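PDB 4NAR: putative uronate isomerase, which is of uncertain function but probably belongs to the lactate racemase family and may interconvert the enantiomers of lactate or of a related hydroxy acid. Local coordinates for residues E105-V110 and I170-V175; G116-M121 and E128-K133. All coordinates share one frame; numbering follows the deposited sequence.

From the N terminus, the chain enters strand 107-113 through residues 105-110, turns into helix 115-121, and after a six-residue connection comes back through residues 128-133 as strand 130-135. Interaction 2 closes this short turn, with helix meeting returning strand. Much later residues 170-175 start helix 173-186, and interaction 1 brings them back to the first strand, closing a loop of 59 intervening residues that contains interaction 2 entirely. The two contacts share a two-stranded antiparallel sheet, since strands 107-113 and 130-135 pair side by side. A salt bridge from Lys-133 to Glu-174 adds a polar tie between this sheet and helix 173-186.

Interaction 1. Residues E105-V110 and I170-V175; sequences EALAFV and IASTEV
Leu-107 meets the loop ahead of helix 173-186 without any aromatic ring taking part; the flat group across from it is the peptide that joins Ala-171 to Ser-172. Leu-107 CD2 lies off the plane of this peptide, on one face, beyond its oxygen and 4.0 Å from Ala-171 O. That oxygen also accepts a hydrogen bond from His-99 NE2, which gives this oxygen of the buried Ala-171 a polar partner.

The other methyl does the closer touching. Leu-107 CD1 rests alongside the CB-OG bond of the serine, 3.5 Å from Ser-172 CB and 3.6 Å from Ser-172 OG. With chi2 at 166° this methyl is carried anti to CA, so that it reaches outward from the strand while CD2 branches off toward the carbonyl oxygen of Ala-171. The fork of the leucine thus straddles two consecutive residues of the loop, purely by van der Waals contact.

Ser-172 holds the N-cap position of helix 173-186, yet its hydroxyl does not cap. A chi1 of 48° tucks OG between the backbone N and the carbonyl carbon, from where it donates a hydrogen bond to Lys-133 O. Because strand 130-135 pairs with the strand of Leu-107, the serine grips one strand by a polar bond and touches the neighbouring one through its apolar CB. About 100 Å² is buried in all. The arrangement is that of a helix N-terminus and its lead-in loop packed against a two-stranded antiparallel sheet, here within the lactate racemase N-terminal domain.

Interaction 2. Residues G116-M121 and E128-K133; sequences GFVSEM and EEIPIK
Apolar packing comes first: Val-118, on helix 115-121, sets its isopropyl group against Ile-130 at the start of the returning strand. The nearest atoms are Val-118 CG2 and Ile-130 CG1, 3.7 Å apart, and the other valine methyl stands a little farther off, with Val-118 CG1 at 4.1 Å from the same Ile-130 CG1. The two side chains cross at about a right angle. At chi1 -70° the isoleucine holds CG1 beside its own backbone N, and it is this branch that meets both methyls. Leu-113 and Leu-126 also touch Val-118, while Thr-178 of helix 173-186 touches Ile-130.

A short helix built into the connection between two antiparallel strands, packed through Val-118 against the start of the second strand and the end of the first, describes the local topology; Ile-130 and Leu-113 share a backbone hydrogen bond where the strands pair.

Contacts between side chain and backbone involve Val-118 again. Glu-128 O sits over its branch point, 3.6 Å from Val-118 CB and at much the same distance from both methyls, in van der Waals contact.

Within the helix, the backbone bonds Glu-120 N to Gly-116 O (2.9 Å) and Met-121 N to Phe-117 O (3.0 Å) maintain the turn that presents Val-118. One turn apart, CG of Met-121, a selenomethionine, lies over one face of the Phe-117 ring toward its rim, 3.7 Å above the ring plane.

Interaction 1. Residues E105-V110 and I170-V175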
loop_
_atom_site.group_PDB
_atom_site.type_symbol
_atom_site.label_atom_id
_atom_site.label_comp_id
_atom_site.label_asym_id
_atom_site.label_seq_id
_atom_site.Cartn_x
_atom_site.Cartn_y
_atom_site.Cartn_z
ATOM N N GLU A 105 -19.025 12.657 -4.743
ATOM C CA GLU A 105 -19.973 12.256 -5.772
ATOM C C GLU A 105 -19.608 10.926 -6.444
ATOM O O GLU A 105 -20.472 10.251 -7.015
ATOM C CB GLU A 105 -20.113 13.379 -6.800
ATOM C CG GLU A 105 -20.748 14.645 -6.219
ATOM C CD GLU A 105 -22.079 14.357 -5.526
ATOM O OE1 GLU A 105 -22.903 13.577 -6.083
ATOM O OE2 GLU A 105 -22.296 14.904 -4.420
ATOM N N ALA A 106 -18.337 10.545 -6.358
ATOM C CA ALA A 106 -17.853 9.296 -6.942
ATOM C C ALA A 106 -18.108 8.080 -6.024
ATOM O O ALA A 106 -17.950 6.916 -6.436
ATOM C CB ALA A 106 -16.384 9.418 -7.233
ATOM N N LEU A 107 -18.511 8.352 -4.784
ATOM C CA LEU A 107 -18.575 7.305 -3.774
ATOM C C LEU A 107 -20.001 6.899 -3.443
ATOM O O LEU A 107 -20.939 7.695 -3.571
ATOM C CB LEU A 107 -17.866 7.761 -2.498
ATOM C CG LEU A 107 -16.503 8.407 -2.764
ATOM C CD1 LEU A 107 -16.014 9.127 -1.524
ATOM C CD2 LEU A 107 -15.468 7.372 -3.263
ATOM N N ALA A 108 -20.150 5.643 -3.022
ATOM C CA ALA A 108 -21.424 5.146 -2.519
ATOM C C ALA A 108 -21.286 4.888 -1.021
ATOM O O ALA A 108 -20.305 4.279 -0.568
ATOM C CB ALA A 108 -21.853 3.862 -3.260
ATOM N N PHE A 109 -22.259 5.361 -0.253
ATOM C CA PHE A 109 -22.305 5.058 1.169
ATOM C C PHE A 109 -22.832 3.635 1.353
ATOM O O PHE A 109 -23.899 3.301 0.817
ATOM C CB PHE A 109 -23.252 6.033 1.858
ATOM C CG PHE A 109 -23.399 5.788 3.327
ATOM C CD1 PHE A 109 -22.324 6.002 4.180
ATOM C CD2 PHE A 109 -24.608 5.335 3.862
ATOM C CE1 PHE A 109 -22.443 5.780 5.549
ATOM C CE2 PHE A 109 -24.743 5.106 5.230
ATOM C CZ PHE A 109 -23.656 5.335 6.078
ATOM N N VAL A 110 -22.126 2.787 2.099
ATOM C CA VAL A 110 -22.674 1.441 2.317
ATOM C C VAL A 110 -23.153 1.196 3.752
ATOM O O VAL A 110 -23.926 0.264 4.005
ATOM C CB VAL A 110 -21.720 0.277 1.868
ATOM C CG1 VAL A 110 -21.221 0.493 0.448
ATOM C CG2 VAL A 110 -20.561 0.111 2.829
ATOM N N ILE A 170 -10.088 1.735 -3.090
ATOM C CA ILE A 170 -11.151 2.443 -3.786
ATOM C C ILE A 170 -12.153 3.006 -2.783
ATOM O O ILE A 170 -13.371 3.049 -3.024
ATOM C CB ILE A 170 -11.868 1.509 -4.773
ATOM C CG1 ILE A 170 -12.408 0.288 -4.014
ATOM C CG2 ILE A 170 -10.918 1.101 -5.918
ATOM C CD1 ILE A 170 -13.121 -0.703 -4.863
ATOM N N ALA A 171 -11.620 3.444 -1.654
ATOM C CA ALA A 171 -12.449 3.929 -0.561
ATOM C C ALA A 171 -12.318 5.455 -0.444
ATOM O O ALA A 171 -12.146 6.179 -1.455
ATOM C CB ALA A 171 -12.055 3.236 0.744
ATOM N N SER A 172 -12.377 5.941 0.791
ATOM C CA SER A 172 -12.268 7.363 1.022
ATOM C C SER A 172 -11.801 7.681 2.433
ATOM O O SER A 172 -11.484 6.786 3.231
ATOM C CB SER A 172 -13.596 8.063 0.707
ATOM O OG SER A 172 -14.693 7.400 1.317
ATOM N N THR A 173 -11.824 8.974 2.725
ATOM C CA THR A 173 -11.104 9.575 3.830
ATOM C C THR A 173 -11.379 9.013 5.220
ATOM O O THR A 173 -10.441 8.694 5.953
ATOM C CB THR A 173 -11.366 11.083 3.840
ATOM O OG1 THR A 173 -10.798 11.634 2.650
ATOM C CG2 THR A 173 -10.723 11.740 5.045
ATOM N N GLU A 174 -12.652 8.912 5.586
ATOM C CA GLU A 174 -12.991 8.621 6.975
ATOM C C GLU A 174 -12.476 7.260 7.408
ATOM O O GLU A 174 -11.746 7.167 8.405
ATOM C CB GLU A 174 -14.494 8.729 7.245
ATOM C CG GLU A 174 -15.120 10.039 6.819
ATOM C CD GLU A 174 -15.652 9.972 5.386
ATOM O OE1 GLU A 174 -14.983 9.337 4.509
ATOM O OE2 GLU A 174 -16.744 10.548 5.144
ATOM N N VAL A 175 -12.839 6.212 6.665
ATOM C CA VAL A 175 -12.444 4.872 7.068
ATOM C C VAL A 175 -10.922 4.672 6.954
ATOM O O VAL A 175 -10.311 3.962 7.769
ATOM C CB VAL A 175 -13.231 3.783 6.279
ATOM C CG1 VAL A 175 -12.945 3.886 4.754
ATOM C CG2 VAL A 175 -12.943 2.382 6.833
#

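Interaction 2. Residues G116-M121 and E128-K133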
loop_
_atom_site.group_PDB
_atom_site.type_symbol
_atom_site.label_atom_id
_atom_site.label_comp_id
_atom_site.label_asym_id
_atom_site.label_seq_id
_atom_site.Cartn_x
_atom_site.Cartn_y
_atom_site.Cartn_z
ATOM N N GLY A 116 -18.387 1.998 19.245
ATOM C CA GLY A 116 -17.738 1.112 20.198
ATOM C C GLY A 116 -16.529 0.403 19.608
ATOM O O GLY A 116 -15.422 0.444 20.162
ATOM N N PHE A 117 -16.744 -0.246 18.469
ATOM C CA PHE A 117 -15.685 -0.941 17.755
ATOM C C PHE A 117 -14.575 0.025 17.312
ATOM O O PHE A 117 -13.385 -0.272 17.474
ATOM C CB PHE A 117 -16.291 -1.685 16.562
ATOM C CG PHE A 117 -15.270 -2.233 15.606
ATOM C CD1 PHE A 117 -14.514 -3.362 15.936
ATOM C CD2 PHE A 117 -15.057 -1.615 14.370
ATOM C CE1 PHE A 117 -13.554 -3.870 15.043
ATOM C CE2 PHE A 117 -14.102 -2.118 13.473
ATOM C CZ PHE A 117 -13.348 -3.246 13.813
ATOM N N VAL A 118 -14.968 1.180 16.770
ATOM C CA VAL A 118 -14.008 2.201 16.344
ATOM C C VAL A 118 -13.129 2.647 17.516
ATOM O O VAL A 118 -11.892 2.700 17.414
ATOM C CB VAL A 118 -14.722 3.417 15.709
ATOM C CG1 VAL A 118 -13.799 4.641 15.659
ATOM C CG2 VAL A 118 -15.234 3.059 14.313
ATOM N N SER A 119 -13.785 2.938 18.634
ATOM C CA SER A 119 -13.104 3.288 19.876
ATOM C C SER A 119 -12.110 2.195 20.299
ATOM O O SER A 119 -10.982 2.485 20.659
ATOM C CB SER A 119 -14.139 3.543 20.978
ATOM O OG SER A 119 -13.511 3.855 22.210
ATOM N N GLU A 120 -12.530 0.940 20.230
ATOM C CA GLU A 120 -11.684 -0.178 20.640
ATOM C C GLU A 120 -10.449 -0.380 19.752
ATOM O O GLU A 120 -9.395 -0.785 20.239
ATOM C CB GLU A 120 -12.507 -1.468 20.684
ATOM C CG GLU A 120 -12.227 -2.326 21.905
ATOM C CD GLU A 120 -11.694 -3.698 21.540
ATOM O OE1 GLU A 120 -12.504 -4.547 21.096
ATOM O OE2 GLU A 120 -10.467 -3.922 21.693
HETATM N N MSE A 121 -10.581 -0.121 18.453
HETATM C CA MSE A 121 -9.433 -0.188 17.548
HETATM C C MSE A 121 -8.478 1.000 17.746
HETATM O O MSE A 121 -7.279 0.908 17.444
HETATM C CB MSE A 121 -9.898 -0.205 16.085
HETATM C CG MSE A 121 -10.723 -1.413 15.677
HETATM SE SE MSE A 121 -9.775 -3.084 15.936
HETATM C CE MSE A 121 -10.822 -3.766 17.463
ATOM N N GLU A 128 -16.578 7.503 17.542
ATOM C CA GLU A 128 -17.721 7.901 16.728
ATOM C C GLU A 128 -18.011 6.848 15.650
ATOM O O GLU A 128 -17.168 6.000 15.358
ATOM C CB GLU A 128 -17.468 9.264 16.072
ATOM C CG GLU A 128 -16.226 9.300 15.163
ATOM C CD GLU A 128 -16.110 10.594 14.362
ATOM O OE1 GLU A 128 -15.211 11.403 14.693
ATOM O OE2 GLU A 128 -16.907 10.793 13.407
ATOM N N GLU A 129 -19.215 6.906 15.082
ATOM C CA GLU A 129 -19.580 6.081 13.931
ATOM C C GLU A 129 -18.781 6.540 12.709
ATOM O O GLU A 129 -18.733 7.739 12.411
ATOM C CB GLU A 129 -21.084 6.192 13.638
ATOM C CG GLU A 129 -21.927 5.073 14.215
ATOM C CD GLU A 129 -23.423 5.380 14.193
ATOM O OE1 GLU A 129 -24.158 4.769 13.381
ATOM O OE2 GLU A 129 -23.870 6.234 14.995
ATOM N N ILE A 130 -18.162 5.592 12.008
ATOM C CA ILE A 130 -17.359 5.908 10.834
ATOM C C ILE A 130 -18.099 5.459 9.575
ATOM O O ILE A 130 -18.392 4.275 9.408
ATOM C CB ILE A 130 -15.952 5.248 10.914
ATOM C CG1 ILE A 130 -15.112 5.918 12.010
ATOM C CG2 ILE A 130 -15.229 5.328 9.578
ATOM C CD1 ILE A 130 -14.820 7.389 11.738
ATOM N N PRO A 131 -18.430 6.409 8.689
ATOM C CA PRO A 131 -19.123 6.021 7.451
ATOM C C PRO A 131 -18.170 5.297 6.489
ATOM O O PRO A 131 -16.986 5.652 6.399
ATOM C CB PRO A 131 -19.579 7.364 6.862
ATOM C CG PRO A 131 -18.598 8.386 7.437
ATOM C CD PRO A 131 -18.239 7.869 8.807
ATOM N N ILE A 132 -18.683 4.276 5.805
ATOM C CA ILE A 132 -17.909 3.553 4.800
ATOM C C ILE A 132 -18.393 3.931 3.405
ATOM O O ILE A 132 -19.532 3.633 3.030
ATOM C CB ILE A 132 -18.035 2.019 4.986
ATOM C CG1 ILE A 132 -17.487 1.617 6.355
ATOM C CG2 ILE A 132 -17.290 1.265 3.899
ATOM C CD1 ILE A 132 -18.545 1.058 7.268
ATOM N N LYS A 133 -17.516 4.574 2.638
ATOM C CA LYS A 133 -17.862 5.023 1.293
ATOM C C LYS A 133 -16.829 4.546 0.276
ATOM O O LYS A 133 -15.618 4.810 0.427
ATOM C CB LYS A 133 -17.959 6.550 1.253
ATOM C CG LYS A 133 -18.930 7.133 2.260
ATOM C CD LYS A 133 -18.931 8.644 2.171
ATOM C CE LYS A 133 -19.583 9.269 3.398
ATOM N NZ LYS A 133 -18.892 10.544 3.755
#